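PDB 3U4T: TPR repeat-containing protein from Cytophaga hutchinsonii, which is of unknown function but, built from helical tetratricopeptide repeats, probably serves as a scaffold for protein-protein interactions. Local coordinates for residues 59-64 with 78-83; 72-77 with 98-103; 36-41 with 65-70. The protein carries 1 engineered substitution. One frame throughout, in Å; residues are numbered along the deposited sequence.

The three contacts lie on the same side of the chain's centre and follow one run of helices in the tetratricopeptide solenoid. Contact 3 sets the approach to helix 40-49 beside the loop after helix 53-64; contact 1 packs helix 53-64 on helix 74-86; contact 2 packs the start of helix 74-86 on helix 90-103. Contacts 1 and 3 have centres about 10 Å apart, contacts 1 and 2 about 11 Å, contacts 2 and 3 about 14 Å. Asp76 joins all three: its OD1 takes a probable hydrogen bond from Asn41 ND2 at 3.0 Å, and its OD2 a weak one from Tyr63 OH at 2.9 Å.

Contact 1. Residues 59-64 with 78-83; sequences DIETYF and EYYGKI
Tyr80 lays its ring across the side of helix 53-64, touching Ile60, Glu61 and Phe64 along its length. The methyl branch of Ile60 does the closest packing, CG2 standing 3.5 Å from CD1 of Tyr80, while CG1 of the same isoleucine rests near the tyrosine's CA and CB. Phe64 meets the other long side of the ring: its CE2 comes to 3.8 Å from Tyr80 CD2. The two aromatic planes are inclined by 37° with centroids 5.5 Å apart, an oblique pair that is neither a parallel stack nor a T-shape. At the far end, the phenol OH of Tyr80 donates to OE2 of Glu61 at 3.2 Å, using the anti lone pair of that oxygen, the one turned away from OE1; the carboxylate is turned steeply from the plane of the phenol ring. This bond ties the outer end of the tyrosine to a partly exposed acid, whereas the ring itself lies on hydrocarbon. A chi1 of -170°, which sets CG opposite the backbone N, sends the Tyr80 ring toward Glu61. Deeper in, Ile83 continues the apolar seam one turn on, its CD1 lying 3.9 Å from Ile60 CB.

Around these groups, Tyr63 CD2 lies over the centre of one face of the Phe64 ring, and Phe77 meets that ring as well. The axes of the two short helical segments come within 10.4 Å and run at 145°, roughly antiparallel, with Ile60 opposite Tyr80. Helix 53-64 also rests on helix 40-49, to which Asp59 is joined by a salt bridge with Arg43, and helix 74-86 leans on helix 90-103, where Tyr80 touches Gln96, so the interface is one layer in a stack of helices.

Contact 2. Residues 72-77 with 98-103; sequences AKSADF and QAAVDR
Phe77 and Ser74 carry the close-packed half of this contact, resting on the small side chains of Ala99 and Ala100. The methyl of Ala99 lies 3.6 Å from Phe77 CD1, approaching the ring obliquely, and that of Ala100 fits against Phe77 CB at 3.7 Å. Such short alanines let the backbones draw together: the CA atoms of Ser74 and Ala100 are only 4.5 Å apart. Beside them the hydroxyl of Ser74 donates to the carbonyl O of Ala100 over 2.9 Å. It comes from above the carbonyl plane, 44° out of it, rather than along a lone pair, and chi1 of 173° turns OG across to helix 90-103. An alanine here would remove that donor and is likely to leave the Ala100 carbonyl without this partner from Ser74.

The other half is looser. Arg103 is exposed and poorly ordered. Its CG lies 3.4 Å from Ser74 N; beyond it the chain bends at chi2 and chi3, which brings the guanidinium to Ala72, whose O lies over one face, with angles too poor for a hydrogen bond. Lys73 occupies the N-cap position of helix 74-86, and its backbone N donates to Asp76 OD2 in the first turn at 2.7 Å, with an N-H...O angle of 164°. Helices 74-86 and 90-103 follow one another in the chain and pack side by side, consistent with a helical hairpin of the tetratricopeptide type.

Contact 3. Residues 36-41 with 65-70; sequences SPYIYN and SKVNAT
Pro37 and Val67 bring the two backbones nearest, their CA atoms 5.5 Å apart, where the turn leading into helix 40-49 passes the loop that follows helix 53-64. The proline ring makes the central contact: its CB lies 3.8 Å from Lys66 CB and equally close to the backbone N of Val67, while its CG lies near Val67 CA. Lys66 uses its aliphatic chain here rather than its charge. With CG anti to the carbonyl carbon (chi1 -80°), the chain runs out to Tyr40, where CD comes to 4.0 Å from CE2 of that ring, at an oblique approach. On the other flank CG2 of Val67 comes to 4.3 Å from Tyr38 CE1, again at a slant.

The two tyrosines are also positioned from within their own segment. Pro37 CG sits over the centre of one face of the Tyr38 ring, and Ile39 CG1 lies over one face of Tyr40, toward its rim, while the edge of the Tyr40 ring meets Pro37 CA. Farther along the loop, Asn68 OD1 accepts from Thr70 N at 2.8 Å in an Asx turn and also from Thr70 OG1, which shapes the chain before helix 74-86. Tyr38 and Tyr40 both touch Tyr63 of helix 53-64, while Ile39 packs on helix 19-31 and Phe7 of helix 6-14, so this surface contact borders the junction of four helices.

Contact 1. Residues 59-64 with 78-83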
ATOM      1  N   ASP A  59     -18.056  -3.230 -19.542  1.00 30.43           N
ATOM      2  CA  ASP A  59     -17.307  -2.377 -20.462  1.00 43.06           C
ATOM      3  C   ASP A  59     -15.931  -2.911 -20.828  1.00 44.12           C
ATOM      4  O   ASP A  59     -15.538  -2.878 -21.994  1.00 43.67           O
ATOM      5  CB  ASP A  59     -17.140  -0.973 -19.884  1.00 40.14           C
ATOM      6  CG  ASP A  59     -18.311  -0.051 -20.203  1.00 43.00           C
ATOM      7  OD1 ASP A  59     -19.231  -0.455 -20.942  1.00 37.96           O
ATOM      8  OD2 ASP A  59     -18.294   1.097 -19.708  1.00 34.97           O
ATOM      9  N   ILE A  60     -15.186  -3.402 -19.848  1.00 38.17           N
ATOM     10  CA  ILE A  60     -13.862  -3.902 -20.166  1.00 33.30           C
ATOM     11  C   ILE A  60     -13.971  -5.184 -20.987  1.00 38.95           C
ATOM     12  O   ILE A  60     -13.054  -5.531 -21.731  1.00 47.98           O
ATOM     13  CB  ILE A  60     -13.031  -4.162 -18.896  1.00 30.86           C
ATOM     14  CG1 ILE A  60     -11.563  -4.311 -19.276  1.00 41.61           C
ATOM     15  CG2 ILE A  60     -13.528  -5.395 -18.185  1.00 41.85           C
ATOM     16  CD1 ILE A  60     -10.977  -3.054 -19.883  1.00 41.69           C
ATOM     17  N   GLU A  61     -15.102  -5.879 -20.872  1.00 29.09           N
ATOM     18  CA  GLU A  61     -15.284  -7.114 -21.624  1.00 31.36           C
ATOM     19  C   GLU A  61     -15.781  -6.807 -23.031  1.00 34.29           C
ATOM     20  O   GLU A  61     -15.467  -7.519 -23.982  1.00 33.99           O
ATOM     21  CB  GLU A  61     -16.235  -8.059 -20.872  1.00 33.39           C
ATOM     22  CG  GLU A  61     -15.683  -8.445 -19.490  1.00 30.37           C
ATOM     23  CD  GLU A  61     -16.515  -9.478 -18.745  1.00 40.95           C
ATOM     24  OE1 GLU A  61     -17.761  -9.360 -18.736  1.00 42.76           O
ATOM     25  OE2 GLU A  61     -15.916 -10.401 -18.149  1.00 38.78           O
ATOM     26  N   THR A  62     -16.552  -5.737 -23.171  1.00 28.44           N
ATOM     27  CA  THR A  62     -17.033  -5.343 -24.479  1.00 29.34           C
ATOM     28  C   THR A  62     -15.764  -4.890 -25.197  1.00 31.28           C
ATOM     29  O   THR A  62     -15.530  -5.217 -26.360  1.00 36.52           O
ATOM     30  CB  THR A  62     -18.027  -4.174 -24.370  1.00 32.91           C
ATOM     31  OG1 THR A  62     -19.256  -4.649 -23.806  1.00 44.35           O
ATOM     32  CG2 THR A  62     -18.295  -3.566 -25.740  1.00 21.27           C
ATOM     33  N   TYR A  63     -14.933  -4.134 -24.491  1.00 22.83           N
ATOM     34  CA  TYR A  63     -13.677  -3.687 -25.066  1.00 35.30           C
ATOM     35  C   TYR A  63     -12.877  -4.864 -25.659  1.00 26.89           C
ATOM     36  O   TYR A  63     -12.524  -4.841 -26.837  1.00 29.89           O
ATOM     37  CB  TYR A  63     -12.839  -3.003 -23.993  1.00 32.07           C
ATOM     38  CG  TYR A  63     -11.443  -2.657 -24.445  1.00 32.78           C
ATOM     39  CD1 TYR A  63     -11.228  -1.654 -25.384  1.00 31.21           C
ATOM     40  CD2 TYR A  63     -10.338  -3.310 -23.909  1.00 37.90           C
ATOM     41  CE1 TYR A  63      -9.943  -1.302 -25.776  1.00 30.55           C
ATOM     42  CE2 TYR A  63      -9.047  -2.967 -24.295  1.00 37.74           C
ATOM     43  CZ  TYR A  63      -8.861  -1.960 -25.228  1.00 42.21           C
ATOM     44  OH  TYR A  63      -7.599  -1.608 -25.620  1.00 34.53           O
ATOM     45  N   PHE A  64     -12.600  -5.888 -24.845  1.00 24.44           N
ATOM     46  CA  PHE A  64     -11.817  -7.042 -25.305  1.00 29.55           C
ATOM     47  C   PHE A  64     -12.464  -7.934 -26.366  1.00 25.07           C
ATOM     48  O   PHE A  64     -11.793  -8.767 -26.978  1.00 19.43           O
ATOM     49  CB  PHE A  64     -11.375  -7.903 -24.116  1.00 23.91           C
ATOM     50  CG  PHE A  64     -10.182  -7.364 -23.401  1.00 23.85           C
ATOM     51  CD1 PHE A  64      -8.986  -7.181 -24.077  1.00 19.29           C
ATOM     52  CD2 PHE A  64     -10.264  -6.980 -22.067  1.00 21.03           C
ATOM     53  CE1 PHE A  64      -7.867  -6.619 -23.429  1.00 26.95           C
ATOM     54  CE2 PHE A  64      -9.158  -6.419 -21.406  1.00 22.37           C
ATOM     55  CZ  PHE A  64      -7.960  -6.234 -22.093  1.00 34.47           C
ATOM     56  N   GLU A  78      -4.362  -4.593 -16.954  1.00 40.59           N
ATOM     57  CA  GLU A  78      -4.271  -4.151 -15.564  1.00 42.95           C
ATOM     58  C   GLU A  78      -5.652  -3.824 -15.003  1.00 38.88           C
ATOM     59  O   GLU A  78      -6.038  -4.343 -13.957  1.00 36.83           O
ATOM     60  CB  GLU A  78      -3.363  -2.928 -15.461  1.00 43.53           C
ATOM     61  CG  GLU A  78      -3.504  -2.147 -14.179  1.00 47.62           C
ATOM     62  CD  GLU A  78      -2.580  -0.950 -14.141  1.00 48.24           C
ATOM     63  OE1 GLU A  78      -2.363  -0.319 -15.201  1.00 49.81           O
ATOM     64  OE2 GLU A  78      -2.081  -0.630 -13.048  1.00 47.66           O
ATOM     65  N   TYR A  79      -6.399  -2.975 -15.706  1.00 39.45           N
ATOM     66  CA  TYR A  79      -7.733  -2.610 -15.255  1.00 35.65           C
ATOM     67  C   TYR A  79      -8.722  -3.765 -15.328  1.00 37.49           C
ATOM     68  O   TYR A  79      -9.706  -3.789 -14.594  1.00 32.41           O
ATOM     69  CB  TYR A  79      -8.254  -1.405 -16.037  1.00 32.55           C
ATOM     70  CG  TYR A  79      -7.704  -0.110 -15.486  1.00 41.56           C
ATOM     71  CD1 TYR A  79      -6.526   0.440 -15.984  1.00 38.69           C
ATOM     72  CD2 TYR A  79      -8.288   0.487 -14.372  1.00 36.94           C
ATOM     73  CE1 TYR A  79      -5.942   1.540 -15.379  1.00 48.90           C
ATOM     74  CE2 TYR A  79      -7.714   1.582 -13.760  1.00 44.03           C
ATOM     75  CZ  TYR A  79      -6.543   2.101 -14.260  1.00 51.71           C
ATOM     76  OH  TYR A  79      -5.965   3.156 -13.609  1.00 55.66           O
ATOM     77  N   TYR A  80      -8.460  -4.732 -16.198  1.00 26.94           N
ATOM     78  CA  TYR A  80      -9.352  -5.874 -16.290  1.00 33.49           C
ATOM     79  C   TYR A  80      -9.231  -6.580 -14.951  1.00 36.88           C
ATOM     80  O   TYR A  80     -10.238  -6.916 -14.325  1.00 40.66           O
ATOM     81  CB  TYR A  80      -8.936  -6.813 -17.422  1.00 21.53           C
ATOM     82  CG  TYR A  80      -9.962  -7.885 -17.725  1.00 33.95           C
ATOM     83  CD1 TYR A  80     -11.255  -7.808 -17.204  1.00 25.15           C
ATOM     84  CD2 TYR A  80      -9.653  -8.956 -18.562  1.00 37.55           C
ATOM     85  CE1 TYR A  80     -12.220  -8.778 -17.514  1.00 26.07           C
ATOM     86  CE2 TYR A  80     -10.605  -9.925 -18.876  1.00 34.45           C
ATOM     87  CZ  TYR A  80     -11.883  -9.829 -18.347  1.00 29.14           C
ATOM     88  OH  TYR A  80     -12.815 -10.794 -18.620  1.00 23.51           O
ATOM     89  N   GLY A  81      -7.986  -6.779 -14.515  1.00 26.67           N
ATOM     90  CA  GLY A  81      -7.722  -7.422 -13.239  1.00 29.95           C
ATOM     91  C   GLY A  81      -8.227  -6.612 -12.055  1.00 32.77           C
ATOM     92  O   GLY A  81      -8.813  -7.171 -11.115  1.00 35.57           O
ATOM     93  N   LYS A  82      -8.002  -5.300 -12.069  1.00 32.00           N
ATOM     94  CA  LYS A  82      -8.487  -4.484 -10.966  1.00 34.81           C
ATOM     95  C   LYS A  82     -10.004  -4.626 -10.886  1.00 28.88           C
ATOM     96  O   LYS A  82     -10.571  -4.703  -9.798  1.00 25.55           O
ATOM     97  CB  LYS A  82      -8.143  -3.009 -11.159  1.00 33.18           C
ATOM     98  CG  LYS A  82      -6.689  -2.646 -10.968  1.00 35.10           C
ATOM     99  CD  LYS A  82      -6.530  -1.130 -11.027  1.00 48.07           C
ATOM    100  CE  LYS A  82      -5.075  -0.708 -11.059  1.00 63.25           C
ATOM    101  NZ  LYS A  82      -4.303  -1.259  -9.920  1.00 70.63           N
ATOM    102  N   ILE A  83     -10.658  -4.660 -12.045  1.00 17.98           N
ATOM    103  CA  ILE A  83     -12.112  -4.799 -12.081  1.00 25.38           C
ATOM    104  C   ILE A  83     -12.568  -6.167 -11.611  1.00 35.88           C
ATOM    105  O   ILE A  83     -13.582  -6.275 -10.930  1.00 44.82           O
ATOM    106  CB  ILE A  83     -12.668  -4.520 -13.492  1.00 27.39           C
ATOM    107  CG1 ILE A  83     -12.427  -3.059 -13.847  1.00 17.80           C
ATOM    108  CG2 ILE A  83     -14.153  -4.792 -13.537  1.00 28.82           C
ATOM    109  CD1 ILE A  83     -12.683  -2.742 -15.298  1.00 30.66           C
TER

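Contact 2. Residues 72-77 with 98-103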
ATOM      1  N   ALA A  72      -4.148  -3.931 -28.050  1.00 37.58           N
ATOM      2  CA  ALA A  72      -4.358  -3.959 -26.598  1.00 38.68           C
ATOM      3  C   ALA A  72      -3.093  -3.551 -25.851  1.00 41.25           C
ATOM      4  O   ALA A  72      -1.989  -3.905 -26.244  1.00 40.23           O
ATOM      5  CB  ALA A  72      -4.783  -5.336 -26.161  1.00 32.74           C
ATOM      6  N   LYS A  73      -3.252  -2.809 -24.765  1.00 31.57           N
ATOM      7  CA  LYS A  73      -2.092  -2.362 -24.003  1.00 36.25           C
ATOM      8  C   LYS A  73      -1.983  -3.014 -22.634  1.00 38.68           C
ATOM      9  O   LYS A  73      -2.895  -3.678 -22.165  1.00 43.74           O
ATOM     10  CB  LYS A  73      -2.136  -0.845 -23.826  1.00 30.11           C
ATOM     11  CG  LYS A  73      -2.118  -0.059 -25.114  1.00 53.35           C
ATOM     12  CD  LYS A  73      -0.712   0.057 -25.662  1.00 58.21           C
ATOM     13  CE  LYS A  73      -0.515   1.413 -26.317  1.00 67.22           C
ATOM     14  NZ  LYS A  73       0.851   1.953 -26.061  1.00 69.02           N
ATOM     15  N   SER A  74      -0.847  -2.803 -21.995  1.00 31.49           N
ATOM     16  CA  SER A  74      -0.600  -3.339 -20.676  1.00 35.04           C
ATOM     17  C   SER A  74      -1.651  -2.827 -19.700  1.00 35.56           C
ATOM     18  O   SER A  74      -2.144  -3.553 -18.838  1.00 26.27           O
ATOM     19  CB  SER A  74       0.784  -2.903 -20.218  1.00 35.26           C
ATOM     20  OG  SER A  74       1.005  -3.277 -18.883  1.00 48.26           O
ATOM     21  N   ALA A  75      -2.002  -1.565 -19.860  1.00 36.01           N
ATOM     22  CA  ALA A  75      -2.976  -0.920 -18.998  1.00 33.84           C
ATOM     23  C   ALA A  75      -4.349  -1.574 -19.037  1.00 25.21           C
ATOM     24  O   ALA A  75      -5.009  -1.697 -18.011  1.00 40.85           O
ATOM     25  CB  ALA A  75      -3.095   0.551 -19.380  1.00 37.93           C
ATOM     26  N   ASP A  76      -4.797  -1.974 -20.219  1.00 30.39           N
ATOM     27  CA  ASP A  76      -6.108  -2.597 -20.340  1.00 25.56           C
ATOM     28  C   ASP A  76      -6.200  -3.877 -19.521  1.00 33.77           C
ATOM     29  O   ASP A  76      -7.212  -4.117 -18.853  1.00 43.52           O
ATOM     30  CB  ASP A  76      -6.407  -2.889 -21.806  1.00 27.20           C
ATOM     31  CG  ASP A  76      -6.186  -1.688 -22.674  1.00 29.23           C
ATOM     32  OD1 ASP A  76      -6.715  -0.605 -22.315  1.00 24.91           O
ATOM     33  OD2 ASP A  76      -5.490  -1.826 -23.706  1.00 39.03           O
ATOM     34  N   PHE A  77      -5.154  -4.701 -19.573  1.00 18.14           N
ATOM     35  CA  PHE A  77      -5.155  -5.948 -18.803  1.00 31.50           C
ATOM     36  C   PHE A  77      -5.147  -5.606 -17.311  1.00 30.14           C
ATOM     37  O   PHE A  77      -5.846  -6.241 -16.505  1.00 26.36           O
ATOM     38  CB  PHE A  77      -3.932  -6.795 -19.158  1.00 32.08           C
ATOM     39  CG  PHE A  77      -3.989  -7.386 -20.528  1.00 33.81           C
ATOM     40  CD1 PHE A  77      -4.587  -8.628 -20.740  1.00 39.59           C
ATOM     41  CD2 PHE A  77      -3.495  -6.681 -21.622  1.00 31.92           C
ATOM     42  CE1 PHE A  77      -4.690  -9.163 -22.030  1.00 33.45           C
ATOM     43  CE2 PHE A  77      -3.594  -7.203 -22.917  1.00 39.23           C
ATOM     44  CZ  PHE A  77      -4.193  -8.442 -23.119  1.00 40.45           C
ATOM     45  N   GLN A  98      -0.888 -10.775 -14.456  1.00 31.88           N
ATOM     46  CA  GLN A  98       0.255 -11.434 -15.047  1.00 29.90           C
ATOM     47  C   GLN A  98       0.313 -11.067 -16.508  1.00 38.43           C
ATOM     48  O   GLN A  98       1.349 -10.665 -17.020  1.00 35.85           O
ATOM     49  CB  GLN A  98       0.131 -12.934 -14.894  1.00 20.53           C
ATOM     50  CG  GLN A  98       1.248 -13.702 -15.570  1.00 24.02           C
ATOM     51  CD  GLN A  98       2.615 -13.339 -15.020  1.00 33.48           C
ATOM     52  OE1 GLN A  98       2.920 -13.606 -13.862  1.00 35.59           O
ATOM     53  NE2 GLN A  98       3.447 -12.721 -15.855  1.00 35.50           N
ATOM     54  N   ALA A  99      -0.818 -11.180 -17.184  1.00 41.81           N
ATOM     55  CA  ALA A  99      -0.875 -10.845 -18.602  1.00 48.10           C
ATOM     56  C   ALA A  99      -0.323  -9.447 -18.890  1.00 44.55           C
ATOM     57  O   ALA A  99       0.386  -9.238 -19.868  1.00 49.22           O
ATOM     58  CB  ALA A  99      -2.305 -10.943 -19.091  1.00 35.35           C
ATOM     59  N   ALA A 100      -0.645  -8.499 -18.019  1.00 31.57           N
ATOM     60  CA  ALA A 100      -0.222  -7.111 -18.187  1.00 34.88           C
ATOM     61  C   ALA A 100       1.284  -6.906 -18.141  1.00 39.86           C
ATOM     62  O   ALA A 100       1.827  -6.074 -18.864  1.00 38.86           O
ATOM     63  CB  ALA A 100      -0.895  -6.239 -17.140  1.00 29.70           C
ATOM     64  N   VAL A 101       1.964  -7.654 -17.282  1.00 46.69           N
ATOM     65  CA  VAL A 101       3.408  -7.529 -17.191  1.00 49.34           C
ATOM     66  C   VAL A 101       4.046  -8.312 -18.344  1.00 48.30           C
ATOM     67  O   VAL A 101       5.186  -8.042 -18.731  1.00 45.12           O
ATOM     68  CB  VAL A 101       3.926  -8.020 -15.818  1.00 33.18           C
ATOM     69  CG1 VAL A 101       3.628  -9.496 -15.627  1.00 36.86           C
ATOM     70  CG2 VAL A 101       5.419  -7.737 -15.702  1.00 23.33           C
ATOM     71  N   ASP A 102       3.296  -9.265 -18.900  1.00 45.91           N
ATOM     72  CA  ASP A 102       3.767 -10.056 -20.045  1.00 48.87           C
ATOM     73  C   ASP A 102       3.739  -9.180 -21.302  1.00 50.08           C
ATOM     74  O   ASP A 102       4.555  -9.338 -22.205  1.00 50.31           O
ATOM     75  CB  ASP A 102       2.869 -11.283 -20.288  1.00 40.24           C
ATOM     76  CG  ASP A 102       3.162 -12.430 -19.334  1.00 42.51           C
ATOM     77  OD1 ASP A 102       4.290 -12.470 -18.788  1.00 29.03           O
ATOM     78  OD2 ASP A 102       2.268 -13.300 -19.154  1.00 34.73           O
ATOM     79  N   ARG A 103       2.782  -8.262 -21.345  1.00 47.99           N
ATOM     80  CA  ARG A 103       2.607  -7.347 -22.468  1.00 57.68           C
ATOM     81  C   ARG A 103       3.572  -6.161 -22.394  1.00 54.04           C
ATOM     82  O   ARG A 103       4.029  -5.648 -23.413  1.00 50.74           O
ATOM     83  CB  ARG A 103       1.154  -6.864 -22.479  1.00 70.54           C
ATOM     84  CG  ARG A 103       0.914  -5.528 -23.144  1.00 79.52           C
ATOM     85  CD  ARG A 103       0.228  -5.700 -24.476  1.00 82.92           C
ATOM     86  NE  ARG A 103       1.103  -5.389 -25.601  1.00 86.62           N
ATOM     87  CZ  ARG A 103       0.748  -5.520 -26.875  1.00 87.71           C
ATOM     88  NH1 ARG A 103      -0.465  -5.958 -27.183  1.00 85.34           N
ATOM     89  NH2 ARG A 103       1.597  -5.205 -27.843  1.00 88.62           N
TER

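Contact 3. Residues 36-41 with 65-70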
ATOM      1  N   SER A  36     -15.725   1.991 -32.796  1.00 42.73           N
ATOM      2  CA  SER A  36     -14.447   2.092 -32.128  1.00 37.48           C
ATOM      3  C   SER A  36     -14.489   1.338 -30.820  1.00 45.48           C
ATOM      4  O   SER A  36     -15.477   1.401 -30.089  1.00 47.87           O
ATOM      5  CB  SER A  36     -14.117   3.549 -31.847  1.00 31.06           C
ATOM      6  OG  SER A  36     -12.970   3.651 -31.026  1.00 38.71           O
ATOM      7  N   PRO A  37     -13.428   0.575 -30.524  1.00 45.02           N
ATOM      8  CA  PRO A  37     -13.399  -0.174 -29.265  1.00 45.12           C
ATOM      9  C   PRO A  37     -12.885   0.682 -28.107  1.00 43.65           C
ATOM     10  O   PRO A  37     -13.188   0.425 -26.939  1.00 23.63           O
ATOM     11  CB  PRO A  37     -12.458  -1.335 -29.581  1.00 53.54           C
ATOM     12  CG  PRO A  37     -11.525  -0.749 -30.613  1.00 44.03           C
ATOM     13  CD  PRO A  37     -12.480  -0.001 -31.497  1.00 36.38           C
ATOM     14  N   TYR A  38     -12.139   1.726 -28.456  1.00 38.81           N
ATOM     15  CA  TYR A  38     -11.513   2.613 -27.476  1.00 34.44           C
ATOM     16  C   TYR A  38     -12.402   3.488 -26.625  1.00 37.31           C
ATOM     17  O   TYR A  38     -11.893   4.274 -25.832  1.00 26.98           O
ATOM     18  CB  TYR A  38     -10.453   3.471 -28.166  1.00 36.41           C
ATOM     19  CG  TYR A  38      -9.417   2.620 -28.851  1.00 37.14           C
ATOM     20  CD1 TYR A  38      -8.648   1.716 -28.124  1.00 32.51           C
ATOM     21  CD2 TYR A  38      -9.243   2.669 -30.239  1.00 41.09           C
ATOM     22  CE1 TYR A  38      -7.729   0.869 -28.762  1.00 46.21           C
ATOM     23  CE2 TYR A  38      -8.329   1.833 -30.885  1.00 43.51           C
ATOM     24  CZ  TYR A  38      -7.577   0.938 -30.143  1.00 42.81           C
ATOM     25  OH  TYR A  38      -6.675   0.119 -30.779  1.00 43.88           O
ATOM     26  N   ILE A  39     -13.717   3.384 -26.783  1.00 42.99           N
ATOM     27  CA  ILE A  39     -14.589   4.170 -25.931  1.00 49.80           C
ATOM     28  C   ILE A  39     -14.891   3.275 -24.735  1.00 48.22           C
ATOM     29  O   ILE A  39     -15.129   3.750 -23.631  1.00 50.45           O
ATOM     30  CB  ILE A  39     -15.929   4.573 -26.632  1.00 58.11           C
ATOM     31  CG1 ILE A  39     -16.841   3.357 -26.834  1.00 45.11           C
ATOM     32  CG2 ILE A  39     -15.628   5.244 -27.951  1.00 57.40           C
ATOM     33  CD1 ILE A  39     -18.227   3.722 -27.355  1.00 38.38           C
ATOM     34  N   TYR A  40     -14.826   1.969 -24.960  1.00 43.20           N
ATOM     35  CA  TYR A  40     -15.131   0.992 -23.931  1.00 38.83           C
ATOM     36  C   TYR A  40     -14.074   0.811 -22.849  1.00 33.04           C
ATOM     37  O   TYR A  40     -14.423   0.718 -21.671  1.00 27.53           O
ATOM     38  CB  TYR A  40     -15.475  -0.343 -24.598  1.00 42.79           C
ATOM     39  CG  TYR A  40     -16.696  -0.227 -25.489  1.00 50.71           C
ATOM     40  CD1 TYR A  40     -17.975  -0.152 -24.941  1.00 51.40           C
ATOM     41  CD2 TYR A  40     -16.569  -0.132 -26.872  1.00 44.49           C
ATOM     42  CE1 TYR A  40     -19.105   0.019 -25.745  1.00 52.88           C
ATOM     43  CE2 TYR A  40     -17.694   0.042 -27.693  1.00 60.10           C
ATOM     44  CZ  TYR A  40     -18.959   0.115 -27.121  1.00 58.56           C
ATOM     45  OH  TYR A  40     -20.074   0.268 -27.923  1.00 61.59           O
ATOM     46  N   ASN A  41     -12.794   0.774 -23.203  1.00 25.32           N
ATOM     47  CA  ASN A  41     -11.795   0.595 -22.153  1.00 30.07           C
ATOM     48  C   ASN A  41     -11.697   1.845 -21.287  1.00 33.70           C
ATOM     49  O   ASN A  41     -11.319   1.766 -20.123  1.00 39.42           O
ATOM     50  CB  ASN A  41     -10.419   0.228 -22.734  1.00 29.10           C
ATOM     51  CG  ASN A  41      -9.819   1.330 -23.591  1.00 42.66           C
ATOM     52  OD1 ASN A  41     -10.529   2.064 -24.272  1.00 52.54           O
ATOM     53  ND2 ASN A  41      -8.502   1.424 -23.583  1.00 36.30           N
ATOM     54  N   SER A  65     -13.759  -7.765 -26.594  1.00 21.65           N
ATOM     55  CA  SER A  65     -14.442  -8.550 -27.607  1.00 21.02           C
ATOM     56  C   SER A  65     -14.438  -7.747 -28.901  1.00 30.95           C
ATOM     57  O   SER A  65     -14.948  -8.198 -29.925  1.00 33.60           O
ATOM     58  CB  SER A  65     -15.880  -8.802 -27.168  1.00 21.01           C
ATOM     59  OG  SER A  65     -16.604  -7.584 -27.202  1.00 39.56           O
ATOM     60  N   LYS A  66     -13.862  -6.547 -28.845  1.00 33.01           N
ATOM     61  CA  LYS A  66     -13.792  -5.646 -29.999  1.00 36.70           C
ATOM     62  C   LYS A  66     -12.394  -5.162 -30.361  1.00 32.60           C
ATOM     63  O   LYS A  66     -12.121  -4.878 -31.523  1.00 30.36           O
ATOM     64  CB  LYS A  66     -14.670  -4.413 -29.759  1.00 35.13           C
ATOM     65  CG  LYS A  66     -16.151  -4.617 -30.014  1.00 34.80           C
ATOM     66  CD  LYS A  66     -16.942  -3.413 -29.545  1.00 34.35           C
ATOM     67  CE  LYS A  66     -18.205  -3.224 -30.367  1.00 45.97           C
ATOM     68  NZ  LYS A  66     -19.054  -4.447 -30.425  1.00 49.85           N
ATOM     69  N   VAL A  67     -11.511  -5.048 -29.372  1.00 32.21           N
ATOM     70  CA  VAL A  67     -10.162  -4.564 -29.636  1.00 31.03           C
ATOM     71  C   VAL A  67      -9.317  -5.555 -30.404  1.00 30.39           C
ATOM     72  O   VAL A  67      -9.492  -6.765 -30.303  1.00 29.34           O
ATOM     73  CB  VAL A  67      -9.396  -4.224 -28.342  1.00 32.88           C
ATOM     74  CG1 VAL A  67      -9.040  -5.501 -27.591  1.00 31.65           C
ATOM     75  CG2 VAL A  67      -8.118  -3.437 -28.686  1.00 27.24           C
ATOM     76  N   ASN A  68      -8.395  -5.011 -31.179  1.00 27.82           N
ATOM     77  CA  ASN A  68      -7.463  -5.794 -31.965  1.00 27.05           C
ATOM     78  C   ASN A  68      -6.290  -6.219 -31.056  1.00 37.36           C
ATOM     79  O   ASN A  68      -5.534  -5.381 -30.545  1.00 37.22           O
ATOM     80  CB  ASN A  68      -6.953  -4.945 -33.130  1.00 25.07           C
ATOM     81  CG  ASN A  68      -5.877  -5.643 -33.936  1.00 46.66           C
ATOM     82  OD1 ASN A  68      -4.868  -6.098 -33.395  1.00 39.77           O
ATOM     83  ND2 ASN A  68      -6.085  -5.722 -35.242  1.00 52.06           N
ATOM     84  N   ALA A  69      -6.151  -7.527 -30.869  1.00 29.51           N
ATOM     85  CA  ALA A  69      -5.111  -8.118 -30.027  1.00 37.54           C
ATOM     86  C   ALA A  69      -3.734  -7.467 -30.070  1.00 33.79           C
ATOM     87  O   ALA A  69      -3.049  -7.423 -29.060  1.00 38.60           O
ATOM     88  CB  ALA A  69      -4.970  -9.607 -30.347  1.00 32.83           C
ATOM     89  N   THR A  70      -3.303  -6.985 -31.229  1.00 22.06           N
ATOM     90  CA  THR A  70      -1.983  -6.365 -31.299  1.00 38.03           C
ATOM     91  C   THR A  70      -1.993  -4.930 -30.793  1.00 43.39           C
ATOM     92  O   THR A  70      -0.940  -4.348 -30.546  1.00 45.07           O
ATOM     93  CB  THR A  70      -1.399  -6.397 -32.742  1.00 32.08           C
ATOM     94  OG1 THR A  70      -2.236  -5.660 -33.645  1.00 29.14           O
ATOM     95  CG2 THR A  70      -1.282  -7.822 -33.224  1.00 35.17           C
TER